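Side-chain contacts in TBC1 domain family member 22A (Homo sapiens, PDB 2QFZ), which may act as a GTPase-activating protein for Rab-family GTPases through the TBC domain held in this chain: residues Gln31-Pro36 with Lys53-Met58; Glu118-Gln123 with Phe157-Ile162; Phe277-Leu282 with Arg331-Phe336. All blocks are in the same frame, centred on the assembly; numbering follows the deposited sequence.

Contact 1 (Gln31-Pro36 with Lys53-Met58)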
ATOM      1  N   GLN A  31     -16.934  19.274   1.742  1.00 35.34           N
ATOM      2  CA  GLN A  31     -17.393  20.228   0.761  1.00 35.99           C
ATOM      3  C   GLN A  31     -16.880  19.878  -0.625  1.00 32.78           C
ATOM      4  O   GLN A  31     -17.654  19.917  -1.578  1.00 29.08           O
ATOM      5  CB  GLN A  31     -17.001  21.646   1.138  1.00 43.26           C
ATOM      6  CG  GLN A  31     -18.019  22.655   0.648  1.00 49.34           C
ATOM      7  CD  GLN A  31     -17.632  24.074   0.943  1.00 54.18           C
ATOM      8  OE1 GLN A  31     -16.953  24.358   1.937  1.00 57.44           O
ATOM      9  NE2 GLN A  31     -18.080  24.996   0.084  1.00 58.40           N
ATOM     10  N   LEU A  32     -15.589  19.524  -0.742  1.00 29.81           N
ATOM     11  CA  LEU A  32     -15.035  19.014  -2.032  1.00 30.09           C
ATOM     12  C   LEU A  32     -15.765  17.772  -2.525  1.00 26.66           C
ATOM     13  O   LEU A  32     -16.153  17.716  -3.678  1.00 24.29           O
ATOM     14  CB  LEU A  32     -13.534  18.678  -1.964  1.00 30.49           C
ATOM     15  CG  LEU A  32     -12.548  19.814  -2.220  1.00 32.39           C
ATOM     16  CD1 LEU A  32     -11.146  19.389  -1.824  1.00 31.48           C
ATOM     17  CD2 LEU A  32     -12.606  20.204  -3.671  1.00 33.95           C
ATOM     18  N   LEU A  33     -15.919  16.771  -1.652  1.00 27.45           N
ATOM     19  CA  LEU A  33     -16.596  15.542  -2.035  1.00 29.11           C
ATOM     20  C   LEU A  33     -18.057  15.716  -2.521  1.00 30.65           C
ATOM     21  O   LEU A  33     -18.549  14.882  -3.257  1.00 29.69           O
ATOM     22  CB  LEU A  33     -16.591  14.548  -0.887  1.00 30.02           C
ATOM     23  CG  LEU A  33     -15.262  14.106  -0.267  1.00 31.44           C
ATOM     24  CD1 LEU A  33     -15.536  12.853   0.513  1.00 29.54           C
ATOM     25  CD2 LEU A  33     -14.203  13.930  -1.335  1.00 28.89           C
ATOM     26  N   ALA A  34     -18.755  16.761  -2.070  1.00 32.77           N
ATOM     27  CA  ALA A  34     -20.164  16.957  -2.427  1.00 35.42           C
ATOM     28  C   ALA A  34     -20.338  17.502  -3.846  1.00 34.62           C
ATOM     29  O   ALA A  34     -21.392  17.370  -4.434  1.00 31.92           O
ATOM     30  CB  ALA A  34     -20.870  17.872  -1.391  1.00 38.08           C
ATOM     31  N   GLY A  35     -19.293  18.105  -4.396  1.00 35.01           N
ATOM     32  CA  GLY A  35     -19.289  18.458  -5.809  1.00 35.26           C
ATOM     33  C   GLY A  35     -20.060  19.738  -6.102  1.00 36.52           C
ATOM     34  O   GLY A  35     -19.928  20.709  -5.355  1.00 32.49           O
ATOM     35  N   PRO A  36     -20.893  19.745  -7.179  1.00 35.95           N
ATOM     36  CA  PRO A  36     -21.338  18.651  -8.051  1.00 35.41           C
ATOM     37  C   PRO A  36     -20.265  17.908  -8.886  1.00 32.71           C
ATOM     38  O   PRO A  36     -20.451  16.758  -9.199  1.00 27.91           O
ATOM     39  CB  PRO A  36     -22.330  19.360  -8.986  1.00 38.12           C
ATOM     40  CG  PRO A  36     -21.861  20.733  -9.035  1.00 34.87           C
ATOM     41  CD  PRO A  36     -21.509  21.010  -7.610  1.00 37.94           C
ATOM     42  N   LYS A  53     -10.326  10.366   8.894  1.00 24.40           N
ATOM     43  CA  LYS A  53     -10.896   9.022   8.801  1.00 26.10           C
ATOM     44  C   LYS A  53     -12.335   8.932   8.239  1.00 25.46           C
ATOM     45  O   LYS A  53     -12.602   8.072   7.388  1.00 25.20           O
ATOM     46  CB  LYS A  53     -10.767   8.328  10.151  1.00 32.61           C
ATOM     47  CG  LYS A  53     -11.473   7.006  10.254  1.00 36.14           C
ATOM     48  CD  LYS A  53     -11.201   6.332  11.602  1.00 42.09           C
ATOM     49  CE  LYS A  53      -9.785   5.735  11.678  1.00 44.95           C
ATOM     50  NZ  LYS A  53      -9.796   4.370  12.331  1.00 47.53           N
ATOM     51  N   PRO A  54     -13.258   9.807   8.697  1.00 27.42           N
ATOM     52  CA  PRO A  54     -14.642   9.848   8.169  1.00 28.51           C
ATOM     53  C   PRO A  54     -14.799   9.971   6.639  1.00 25.99           C
ATOM     54  O   PRO A  54     -15.747   9.430   6.051  1.00 23.98           O
ATOM     55  CB  PRO A  54     -15.242  11.096   8.870  1.00 28.92           C
ATOM     56  CG  PRO A  54     -14.487  11.155  10.162  1.00 30.62           C
ATOM     57  CD  PRO A  54     -13.077  10.799   9.775  1.00 28.34           C
ATOM     58  N   VAL A  55     -13.886  10.664   5.991  1.00 23.44           N
ATOM     59  CA  VAL A  55     -13.948  10.818   4.545  1.00 22.70           C
ATOM     60  C   VAL A  55     -12.888  10.004   3.786  1.00 24.95           C
ATOM     61  O   VAL A  55     -12.774  10.121   2.554  1.00 22.41           O
ATOM     62  CB  VAL A  55     -13.892  12.324   4.173  1.00 26.54           C
ATOM     63  CG1 VAL A  55     -15.149  13.008   4.660  1.00 27.24           C
ATOM     64  CG2 VAL A  55     -12.638  13.008   4.751  1.00 23.38           C
ATOM     65  N   ARG A  56     -12.126   9.147   4.493  1.00 22.59           N
ATOM     66  CA  ARG A  56     -11.039   8.434   3.836  1.00 17.87           C
ATOM     67  C   ARG A  56     -11.537   7.425   2.796  1.00 17.98           C
ATOM     68  O   ARG A  56     -11.058   7.440   1.690  1.00 18.97           O
ATOM     69  CB  ARG A  56     -10.023   7.810   4.834  1.00 19.41           C
ATOM     70  CG  ARG A  56      -8.864   7.147   4.183  1.00 16.99           C
ATOM     71  CD  ARG A  56      -7.934   6.468   5.209  1.00 18.41           C
ATOM     72  NE  ARG A  56      -6.905   7.363   5.735  1.00 22.11           N
ATOM     73  CZ  ARG A  56      -6.612   7.547   7.021  1.00 22.55           C
ATOM     74  NH1 ARG A  56      -7.300   6.949   7.971  1.00 24.45           N
ATOM     75  NH2 ARG A  56      -5.630   8.374   7.353  1.00 22.08           N
ATOM     76  N   PRO A  57     -12.532   6.579   3.129  1.00 18.99           N
ATOM     77  CA  PRO A  57     -13.021   5.663   2.116  1.00 23.62           C
ATOM     78  C   PRO A  57     -13.436   6.316   0.787  1.00 18.99           C
ATOM     79  O   PRO A  57     -13.001   5.855  -0.268  1.00 16.71           O
ATOM     80  CB  PRO A  57     -14.229   4.987   2.812  1.00 24.62           C
ATOM     81  CG  PRO A  57     -13.825   5.068   4.295  1.00 24.60           C
ATOM     82  CD  PRO A  57     -13.274   6.434   4.393  1.00 21.23           C
ATOM     83  N   MET A  58     -14.286   7.338   0.806  1.00 19.94           N
ATOM     84  CA  MET A  58     -14.681   7.971  -0.483  1.00 21.56           C
ATOM     85  C   MET A  58     -13.515   8.749  -1.141  1.00 20.08           C
ATOM     86  O   MET A  58     -13.422   8.817  -2.372  1.00 13.53           O
ATOM     87  CB  MET A  58     -15.873   8.901  -0.259  1.00 25.41           C
ATOM     88  CG  MET A  58     -16.421   9.622  -1.510  1.00 28.84           C
ATOM     89  SD  MET A  58     -16.834   8.590  -2.956  1.00 37.65           S
ATOM     90  CE  MET A  58     -18.136   7.534  -2.270  1.00 41.81           C
TER
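L33 pushes one methyl, CD1, between V55 and M58. L33 CD1 lies 3.9 Å from M58 CG and 4.0 Å from V55 CB. It is also close to the CB of M58 and the CG1 of V55, so one methyl makes all the cross-contacts of L33. No hydrogen bond or salt bridge joins the two segments. The attraction is purely apolar.

The CB of L33 and the CB of M58 each point toward the partner segment. The two side chains run past one another, each heading the opposite way. M58 touches with its CB and CG only. Its CG stands anti to the backbone N (chi1 -179°), and bends at the next two torsions carry SD and CE off from the 31-36 segment. V55 sits at the N-cap position of helix 56-63 and is buried. It meets L33 with its branch carbon CB and with CG1, the methyl that stands beside its own backbone N. L33 itself remains partly exposed, as does M58.

The contact joins the last part of helix 25-34 to the start of helix 56-63, near the N terminus of the chain. V55 also packs on L26, F29 and K30 of helix 25-34. L33 touches L43 of helix 40-47 as well, and M58 touches L67 in a loop. On helix 56-63, P57 packs on helix 150-162.

Contact 2 (Glu118-Gln123 with Phe157-Ile162); sequences EALILQ and FFVVFI
The backbones come closest at L120 and V159, whose CA atoms are 9.1 Å apart, so side chains must bridge the gap between the short helix 118-121 and the end of helix 150-162. L120 does this from its side. Its CB points toward the other helix, and its two methyls go to different partners. L120 CD2 meets CG2 of V159 at 3.5 Å, a close approach for two methyl groups. L120 CD1 meets CE2 of F158 at 4.2 Å. This methyl lies at the edge of the F158 ring, near the ring plane, and not over a face.

The extended first torsion of L120 (CG anti to the backbone N, chi1 -179°) carries the fork out to the 157-162 segment. V159 offers the branch that stands beside its own backbone N. Both F158 and V159 cross the leucine at a slant. No hydrogen bond links the segments.

Both segments belong to the all-helical TBC domain, the Rab-GAP fold. L120 and F158 are buried, and V159 is partly exposed. F158 also meets helix 124-140: its ring is edge-to-face with F130, and it touches I129. L120 itself packs on V126 of the same helix and on V174 of a loop.

Just beyond L120, Q123 is the N-cap residue before helix 124-140. Its NE2 turns back to A119 O in a weak hydrogen bond. The amide uses both its NE2 and its OE1 on the loop: NE2 donates to V174 O, and OE1 accepts from V176 N. I162 touches V176 of that loop.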
ATOM      1  N   GLU A 118      -2.766 -10.502  12.550  1.00 39.85           N
ATOM      2  CA  GLU A 118      -3.343 -11.829  12.826  1.00 40.63           C
ATOM      3  C   GLU A 118      -4.785 -11.812  13.390  1.00 39.10           C
ATOM      4  O   GLU A 118      -5.585 -12.687  13.075  1.00 40.22           O
ATOM      5  CB  GLU A 118      -2.424 -12.616  13.777  1.00 42.69           C
ATOM      6  N   ALA A 119      -5.115 -10.824  14.206  1.00 36.99           N
ATOM      7  CA  ALA A 119      -6.464 -10.733  14.778  1.00 37.14           C
ATOM      8  C   ALA A 119      -7.535 -10.564  13.685  1.00 38.63           C
ATOM      9  O   ALA A 119      -8.607 -11.133  13.778  1.00 39.22           O
ATOM     10  CB  ALA A 119      -6.531  -9.595  15.767  1.00 39.74           C
ATOM     11  N   LEU A 120      -7.225  -9.788  12.645  1.00 36.81           N
ATOM     12  CA  LEU A 120      -8.138  -9.600  11.512  1.00 38.09           C
ATOM     13  C   LEU A 120      -8.224 -10.863  10.636  1.00 36.08           C
ATOM     14  O   LEU A 120      -9.317 -11.384  10.376  1.00 29.98           O
ATOM     15  CB  LEU A 120      -7.662  -8.388  10.693  1.00 39.39           C
ATOM     16  CG  LEU A 120      -8.434  -7.947   9.466  1.00 40.19           C
ATOM     17  CD1 LEU A 120      -9.767  -7.335   9.835  1.00 40.96           C
ATOM     18  CD2 LEU A 120      -7.546  -6.976   8.713  1.00 39.09           C
ATOM     19  N   ILE A 121      -7.058 -11.358  10.214  1.00 38.21           N
ATOM     20  CA  ILE A 121      -6.954 -12.475   9.277  1.00 40.07           C
ATOM     21  C   ILE A 121      -7.560 -13.749   9.834  1.00 42.79           C
ATOM     22  O   ILE A 121      -8.141 -14.546   9.090  1.00 44.04           O
ATOM     23  CB  ILE A 121      -5.455 -12.788   8.881  1.00 42.00           C
ATOM     24  CG1 ILE A 121      -4.798 -11.594   8.186  1.00 42.97           C
ATOM     25  CG2 ILE A 121      -5.373 -13.997   7.950  1.00 44.52           C
ATOM     26  CD1 ILE A 121      -5.406 -11.268   6.826  1.00 43.39           C
ATOM     27  N   LEU A 122      -7.419 -13.956  11.139  1.00 44.38           N
ATOM     28  CA  LEU A 122      -7.925 -15.167  11.761  1.00 48.20           C
ATOM     29  C   LEU A 122      -9.462 -15.198  11.794  1.00 47.10           C
ATOM     30  O   LEU A 122     -10.039 -16.266  11.958  1.00 46.48           O
ATOM     31  CB  LEU A 122      -7.347 -15.333  13.169  1.00 52.47           C
ATOM     32  CG  LEU A 122      -5.867 -15.738  13.196  1.00 54.57           C
ATOM     33  CD1 LEU A 122      -5.330 -15.681  14.621  1.00 58.63           C
ATOM     34  CD2 LEU A 122      -5.681 -17.136  12.576  1.00 55.79           C
ATOM     35  N   GLN A 123     -10.115 -14.041  11.634  1.00 44.67           N
ATOM     36  CA  GLN A 123     -11.574 -14.017  11.463  1.00 44.76           C
ATOM     37  C   GLN A 123     -11.893 -14.736  10.150  1.00 46.17           C
ATOM     38  O   GLN A 123     -11.405 -14.331   9.107  1.00 47.65           O
ATOM     39  CB  GLN A 123     -12.113 -12.595  11.486  1.00 44.09           C
ATOM     40  CG  GLN A 123     -11.908 -11.890  12.842  1.00 44.24           C
ATOM     41  CD  GLN A 123     -12.426 -10.461  12.863  1.00 45.70           C
ATOM     42  OE1 GLN A 123     -13.472 -10.165  12.296  1.00 48.80           O
ATOM     43  NE2 GLN A 123     -11.696  -9.568  13.531  1.00 47.17           N
ATOM     44  N   PHE A 157      -6.803  -1.321   1.800  1.00 16.50           N
ATOM     45  CA  PHE A 157      -8.107  -1.045   1.191  1.00 15.61           C
ATOM     46  C   PHE A 157      -9.260  -1.681   2.036  1.00 17.24           C
ATOM     47  O   PHE A 157     -10.253  -1.053   2.343  1.00 14.06           O
ATOM     48  CB  PHE A 157      -8.101  -1.545  -0.248  1.00 16.24           C
ATOM     49  CG  PHE A 157      -7.148  -0.815  -1.132  1.00 13.40           C
ATOM     50  CD1 PHE A 157      -7.381   0.505  -1.461  1.00 14.24           C
ATOM     51  CD2 PHE A 157      -6.024  -1.427  -1.628  1.00 17.61           C
ATOM     52  CE1 PHE A 157      -6.517   1.209  -2.299  1.00 16.52           C
ATOM     53  CE2 PHE A 157      -5.143  -0.718  -2.466  1.00 17.77           C
ATOM     54  CZ  PHE A 157      -5.405   0.588  -2.806  1.00 19.38           C
ATOM     55  N   PHE A 158      -9.070  -2.907   2.467  1.00 17.92           N
ATOM     56  CA  PHE A 158     -10.140  -3.644   3.098  1.00 20.12           C
ATOM     57  C   PHE A 158     -10.434  -3.022   4.461  1.00 23.58           C
ATOM     58  O   PHE A 158     -11.586  -2.809   4.807  1.00 20.05           O
ATOM     59  CB  PHE A 158      -9.788  -5.143   3.223  1.00 21.47           C
ATOM     60  CG  PHE A 158     -10.805  -5.936   4.007  1.00 23.57           C
ATOM     61  CD1 PHE A 158     -11.943  -6.469   3.367  1.00 22.98           C
ATOM     62  CD2 PHE A 158     -10.657  -6.104   5.387  1.00 24.20           C
ATOM     63  CE1 PHE A 158     -12.910  -7.200   4.118  1.00 28.20           C
ATOM     64  CE2 PHE A 158     -11.610  -6.796   6.145  1.00 23.89           C
ATOM     65  CZ  PHE A 158     -12.729  -7.364   5.509  1.00 25.21           C
ATOM     66  N   VAL A 159      -9.381  -2.714   5.225  1.00 21.33           N
ATOM     67  CA  VAL A 159      -9.544  -2.144   6.552  1.00 17.92           C
ATOM     68  C   VAL A 159     -10.154  -0.745   6.465  1.00 19.47           C
ATOM     69  O   VAL A 159     -11.092  -0.445   7.172  1.00 21.04           O
ATOM     70  CB  VAL A 159      -8.209  -2.165   7.351  1.00 19.70           C
ATOM     71  CG1 VAL A 159      -8.274  -1.213   8.529  1.00 14.78           C
ATOM     72  CG2 VAL A 159      -7.886  -3.602   7.780  1.00 20.11           C
ATOM     73  N   VAL A 160      -9.661   0.082   5.557  1.00 17.94           N
ATOM     74  CA  VAL A 160     -10.222   1.413   5.361  1.00 16.49           C
ATOM     75  C   VAL A 160     -11.719   1.309   5.014  1.00 18.43           C
ATOM     76  O   VAL A 160     -12.556   1.962   5.675  1.00 17.47           O
ATOM     77  CB  VAL A 160      -9.388   2.241   4.315  1.00 14.09           C
ATOM     78  CG1 VAL A 160     -10.126   3.464   3.771  1.00 11.74           C
ATOM     79  CG2 VAL A 160      -8.059   2.668   4.937  1.00 17.45           C
ATOM     80  N   PHE A 161     -12.055   0.467   4.027  1.00 15.82           N
ATOM     81  CA  PHE A 161     -13.428   0.351   3.561  1.00 17.16           C
ATOM     82  C   PHE A 161     -14.362  -0.341   4.571  1.00 18.17           C
ATOM     83  O   PHE A 161     -15.474   0.108   4.749  1.00 21.66           O
ATOM     84  CB  PHE A 161     -13.531  -0.325   2.180  1.00 18.95           C
ATOM     85  CG  PHE A 161     -12.758   0.361   1.092  1.00 18.37           C
ATOM     86  CD1 PHE A 161     -12.453   1.717   1.144  1.00 20.64           C
ATOM     87  CD2 PHE A 161     -12.375  -0.353  -0.038  1.00 16.99           C
ATOM     88  CE1 PHE A 161     -11.733   2.338   0.104  1.00 23.65           C
ATOM     89  CE2 PHE A 161     -11.657   0.270  -1.077  1.00 21.56           C
ATOM     90  CZ  PHE A 161     -11.353   1.635  -1.000  1.00 21.24           C
ATOM     91  N   ILE A 162     -13.909  -1.374   5.282  1.00 18.83           N
ATOM     92  CA  ILE A 162     -14.769  -2.009   6.274  1.00 18.15           C
ATOM     93  C   ILE A 162     -15.027  -1.081   7.459  1.00 24.48           C
ATOM     94  O   ILE A 162     -16.081  -1.157   8.077  1.00 26.07           O
ATOM     95  CB  ILE A 162     -14.245  -3.394   6.716  1.00 26.76           C
ATOM     96  CG1 ILE A 162     -15.404  -4.208   7.326  1.00 29.76           C
ATOM     97  CG2 ILE A 162     -13.072  -3.280   7.708  1.00 22.07           C
ATOM     98  CD1 ILE A 162     -15.263  -5.679   7.183  1.00 33.21           C
TER

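Contact 3 (Phe277-Leu282 with Arg331-Phe336); sequences FSHFHL and RLKFAF
K333 reaches across to H279 and F280 with two different parts of its chain. K333 CD lies 4.0 Å from F280 CD1 and equally close to F280 CE1, beside one ring bond. The approach is oblique to the ring. Further out, K333 NZ lies 4.2 Å from H279 CE1, at the edge of the imidazole and near its plane. The lysine crosses both side chains at about a right angle.

K333 leaves its helix with CG anti to the backbone N (chi1 -171°), its CB pointing toward the 277-282 segment. Bends at its last two torsions then turn NZ to the histidine. H279 and F280 are neighbours in sequence, both within a wider pi-type turn at 277-280. The ends of both side chains come nearer to the lysine than their CB directions suggest.

Outward from these three, the H279 ring meets Y283 edge-to-face. F280 is buried and lies against helix 319-335 through L326 and A329 as well as K333. Helix 211-227 lies nearby, where L282 meets M219 and L332 meets I227.

Chemically the contact is mixed. The aliphatic part of K333 packs on the phenyl ring, while K333 NZ is 4.5 Å from H279 ND1 without a hydrogen bond. The positive charge of the lysine would probably disfavour protonation of this histidine, though the structure does not fix its protonation state.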
ATOM      1  N   PHE A 277       2.905   5.377  -5.882  1.00 26.01           N
ATOM      2  CA  PHE A 277       3.308   4.025  -5.471  1.00 26.09           C
ATOM      3  C   PHE A 277       4.523   3.603  -6.250  1.00 30.50           C
ATOM      4  O   PHE A 277       5.305   2.788  -5.814  1.00 31.42           O
ATOM      5  CB  PHE A 277       2.173   3.012  -5.731  1.00 25.17           C
ATOM      6  CG  PHE A 277       0.992   3.215  -4.859  1.00 24.34           C
ATOM      7  CD1 PHE A 277       0.990   2.732  -3.534  1.00 23.72           C
ATOM      8  CD2 PHE A 277      -0.116   3.915  -5.320  1.00 28.75           C
ATOM      9  CE1 PHE A 277      -0.103   2.924  -2.709  1.00 24.25           C
ATOM     10  CE2 PHE A 277      -1.253   4.126  -4.468  1.00 26.30           C
ATOM     11  CZ  PHE A 277      -1.242   3.624  -3.178  1.00 26.86           C
ATOM     12  N   SER A 278       4.646   4.200  -7.423  1.00 28.18           N
ATOM     13  CA  SER A 278       5.608   3.836  -8.404  1.00 33.75           C
ATOM     14  C   SER A 278       6.924   4.592  -8.182  1.00 33.05           C
ATOM     15  O   SER A 278       7.959   3.983  -8.033  1.00 35.78           O
ATOM     16  CB  SER A 278       5.018   4.181  -9.781  1.00 32.97           C
ATOM     17  OG  SER A 278       5.909   3.837 -10.779  1.00 37.21           O
ATOM     18  N   HIS A 279       6.839   5.917  -8.110  1.00 29.60           N
ATOM     19  CA  HIS A 279       7.988   6.817  -8.181  1.00 31.88           C
ATOM     20  C   HIS A 279       8.247   7.435  -6.800  1.00 29.35           C
ATOM     21  O   HIS A 279       9.327   7.269  -6.240  1.00 22.01           O
ATOM     22  CB  HIS A 279       7.692   7.892  -9.244  1.00 36.97           C
ATOM     23  CG  HIS A 279       8.751   8.948  -9.388  1.00 44.68           C
ATOM     24  ND1 HIS A 279       8.485  10.297  -9.207  1.00 48.94           N
ATOM     25  CD2 HIS A 279      10.060   8.870  -9.748  1.00 47.60           C
ATOM     26  CE1 HIS A 279       9.588  10.995  -9.429  1.00 48.69           C
ATOM     27  NE2 HIS A 279      10.557  10.154  -9.763  1.00 47.42           N
ATOM     28  N   PHE A 280       7.247   8.115  -6.229  1.00 28.92           N
ATOM     29  CA  PHE A 280       7.429   8.700  -4.887  1.00 26.65           C
ATOM     30  C   PHE A 280       7.892   7.680  -3.834  1.00 22.87           C
ATOM     31  O   PHE A 280       8.690   8.027  -2.986  1.00 21.56           O
ATOM     32  CB  PHE A 280       6.194   9.435  -4.397  1.00 23.00           C
ATOM     33  CG  PHE A 280       6.467  10.396  -3.274  1.00 24.77           C
ATOM     34  CD1 PHE A 280       7.497  11.337  -3.370  1.00 29.37           C
ATOM     35  CD2 PHE A 280       5.720  10.350  -2.105  1.00 26.94           C
ATOM     36  CE1 PHE A 280       7.775  12.214  -2.325  1.00 27.09           C
ATOM     37  CE2 PHE A 280       5.971  11.257  -1.058  1.00 23.30           C
ATOM     38  CZ  PHE A 280       6.989  12.186  -1.185  1.00 24.59           C
ATOM     39  N   HIS A 281       7.385   6.446  -3.909  1.00 21.90           N
ATOM     40  CA  HIS A 281       7.815   5.354  -3.039  1.00 19.24           C
ATOM     41  C   HIS A 281       9.320   5.214  -2.908  1.00 20.14           C
ATOM     42  O   HIS A 281       9.833   4.963  -1.805  1.00 21.31           O
ATOM     43  CB  HIS A 281       7.180   3.996  -3.456  1.00 19.98           C
ATOM     44  CG  HIS A 281       7.516   2.867  -2.528  1.00 14.36           C
ATOM     45  ND1 HIS A 281       7.102   2.844  -1.218  1.00 14.83           N
ATOM     46  CD2 HIS A 281       8.231   1.730  -2.715  1.00 18.71           C
ATOM     47  CE1 HIS A 281       7.602   1.780  -0.616  1.00 19.25           C
ATOM     48  NE2 HIS A 281       8.282   1.078  -1.505  1.00 17.51           N
ATOM     49  N   LEU A 282      10.045   5.341  -4.019  1.00 20.66           N
ATOM     50  CA  LEU A 282      11.509   5.316  -3.993  0.50 19.90           C
ATOM     51  C   LEU A 282      12.115   6.297  -2.980  1.00 20.79           C
ATOM     52  O   LEU A 282      12.991   5.948  -2.237  1.00 18.62           O
ATOM     53  CB  LEU A 282      12.084   5.650  -5.367  0.50 19.96           C
ATOM     54  CG  LEU A 282      11.756   4.776  -6.566  0.50 20.01           C
ATOM     55  CD1 LEU A 282      12.888   4.871  -7.569  0.50 19.83           C
ATOM     56  CD2 LEU A 282      11.521   3.322  -6.174  0.50 21.21           C
ATOM     57  N   ARG A 331      11.647  16.398   0.293  1.00 21.57           N
ATOM     58  CA  ARG A 331      12.888  17.137   0.138  1.00 25.28           C
ATOM     59  C   ARG A 331      13.880  16.382  -0.782  1.00 26.13           C
ATOM     60  O   ARG A 331      14.423  16.967  -1.729  1.00 25.19           O
ATOM     61  CB  ARG A 331      13.524  17.399   1.495  1.00 26.53           C
ATOM     62  CG  ARG A 331      14.814  18.212   1.439  1.00 30.40           C
ATOM     63  CD  ARG A 331      15.491  18.401   2.806  1.00 30.49           C
ATOM     64  NE  ARG A 331      15.948  17.168   3.417  1.00 35.00           N
ATOM     65  CZ  ARG A 331      17.033  16.437   3.059  1.00 36.18           C
ATOM     66  NH1 ARG A 331      17.827  16.793   2.065  1.00 30.80           N
ATOM     67  NH2 ARG A 331      17.325  15.304   3.724  1.00 34.55           N
ATOM     68  N   LEU A 332      14.111  15.096  -0.489  1.00 25.24           N
ATOM     69  CA  LEU A 332      15.025  14.259  -1.284  1.00 26.30           C
ATOM     70  C   LEU A 332      14.647  14.229  -2.742  1.00 27.09           C
ATOM     71  O   LEU A 332      15.518  14.196  -3.600  1.00 30.88           O
ATOM     72  CB  LEU A 332      15.102  12.831  -0.754  1.00 23.83           C
ATOM     73  CG  LEU A 332      15.584  12.622   0.667  1.00 24.60           C
ATOM     74  CD1 LEU A 332      15.519  11.134   1.012  1.00 26.86           C
ATOM     75  CD2 LEU A 332      16.992  13.184   0.824  1.00 28.08           C
ATOM     76  N   LYS A 333      13.351  14.278  -3.026  1.00 33.67           N
ATOM     77  CA  LYS A 333      12.847  14.392  -4.411  1.00 33.66           C
ATOM     78  C   LYS A 333      13.441  15.584  -5.172  1.00 36.72           C
ATOM     79  O   LYS A 333      13.722  15.495  -6.381  1.00 31.87           O
ATOM     80  CB  LYS A 333      11.325  14.461  -4.374  1.00 34.76           C
ATOM     81  CG  LYS A 333      10.591  14.369  -5.671  1.00 39.66           C
ATOM     82  CD  LYS A 333       9.068  14.344  -5.415  1.00 40.36           C
ATOM     83  CE  LYS A 333       8.284  15.203  -6.413  1.00 45.85           C
ATOM     84  NZ  LYS A 333       8.145  14.581  -7.797  1.00 47.60           N
ATOM     85  N   PHE A 334      13.655  16.703  -4.481  1.00 36.35           N
ATOM     86  CA  PHE A 334      14.195  17.902  -5.163  1.00 38.38           C
ATOM     87  C   PHE A 334      15.735  18.025  -5.120  1.00 40.69           C
ATOM     88  O   PHE A 334      16.315  18.676  -5.987  1.00 45.02           O
ATOM     89  CB  PHE A 334      13.462  19.175  -4.684  1.00 37.14           C
ATOM     90  CG  PHE A 334      12.054  19.235  -5.167  1.00 36.36           C
ATOM     91  CD1 PHE A 334      11.780  19.628  -6.460  1.00 38.17           C
ATOM     92  CD2 PHE A 334      11.013  18.786  -4.378  1.00 34.36           C
ATOM     93  CE1 PHE A 334      10.470  19.631  -6.929  1.00 39.16           C
ATOM     94  CE2 PHE A 334       9.743  18.775  -4.839  1.00 35.13           C
ATOM     95  CZ  PHE A 334       9.455  19.201  -6.108  1.00 37.87           C
ATOM     96  N   ALA A 335      16.374  17.372  -4.136  1.00 42.59           N
ATOM     97  CA  ALA A 335      17.833  17.280  -4.011  1.00 43.19           C
ATOM     98  C   ALA A 335      18.418  16.513  -5.175  1.00 49.81           C
ATOM     99  O   ALA A 335      19.273  17.044  -5.913  1.00 53.50           O
ATOM    100  CB  ALA A 335      18.209  16.590  -2.708  1.00 41.05           C
ATOM    101  N   PHE A 336      17.990  15.249  -5.312  1.00 51.21           N
ATOM    102  CA  PHE A 336      18.116  14.494  -6.574  1.00 53.88           C
ATOM    103  C   PHE A 336      17.362  15.207  -7.702  1.00 53.82           C
ATOM    104  O   PHE A 336      17.838  16.214  -8.246  1.00 58.45           O
ATOM    105  CB  PHE A 336      17.539  13.083  -6.417  1.00 51.15           C
TER

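Overall arrangement
The three contacts follow one another along the chain, and none encloses or crosses another. Contact 1 comes first, closing a loop of 16 residues that includes helix 40-47 and tying helix 25-34 to helix 56-63. Contact 2 follows, spanning 33 residues with helix 124-140 among them, and ties helix 118-121 to helix 150-162. The two touch directly: R56 and P57 of contact 1 pack on V160, and P57 also meets F161. Contact 3 closes the last loop, of 48 residues, and ties helix 276-291 to the C-terminal helix 319-335. It touches neither of the others. Contacts 2 and 3 lie on opposite sides of the chain's centre, with centres about 30 Å apart.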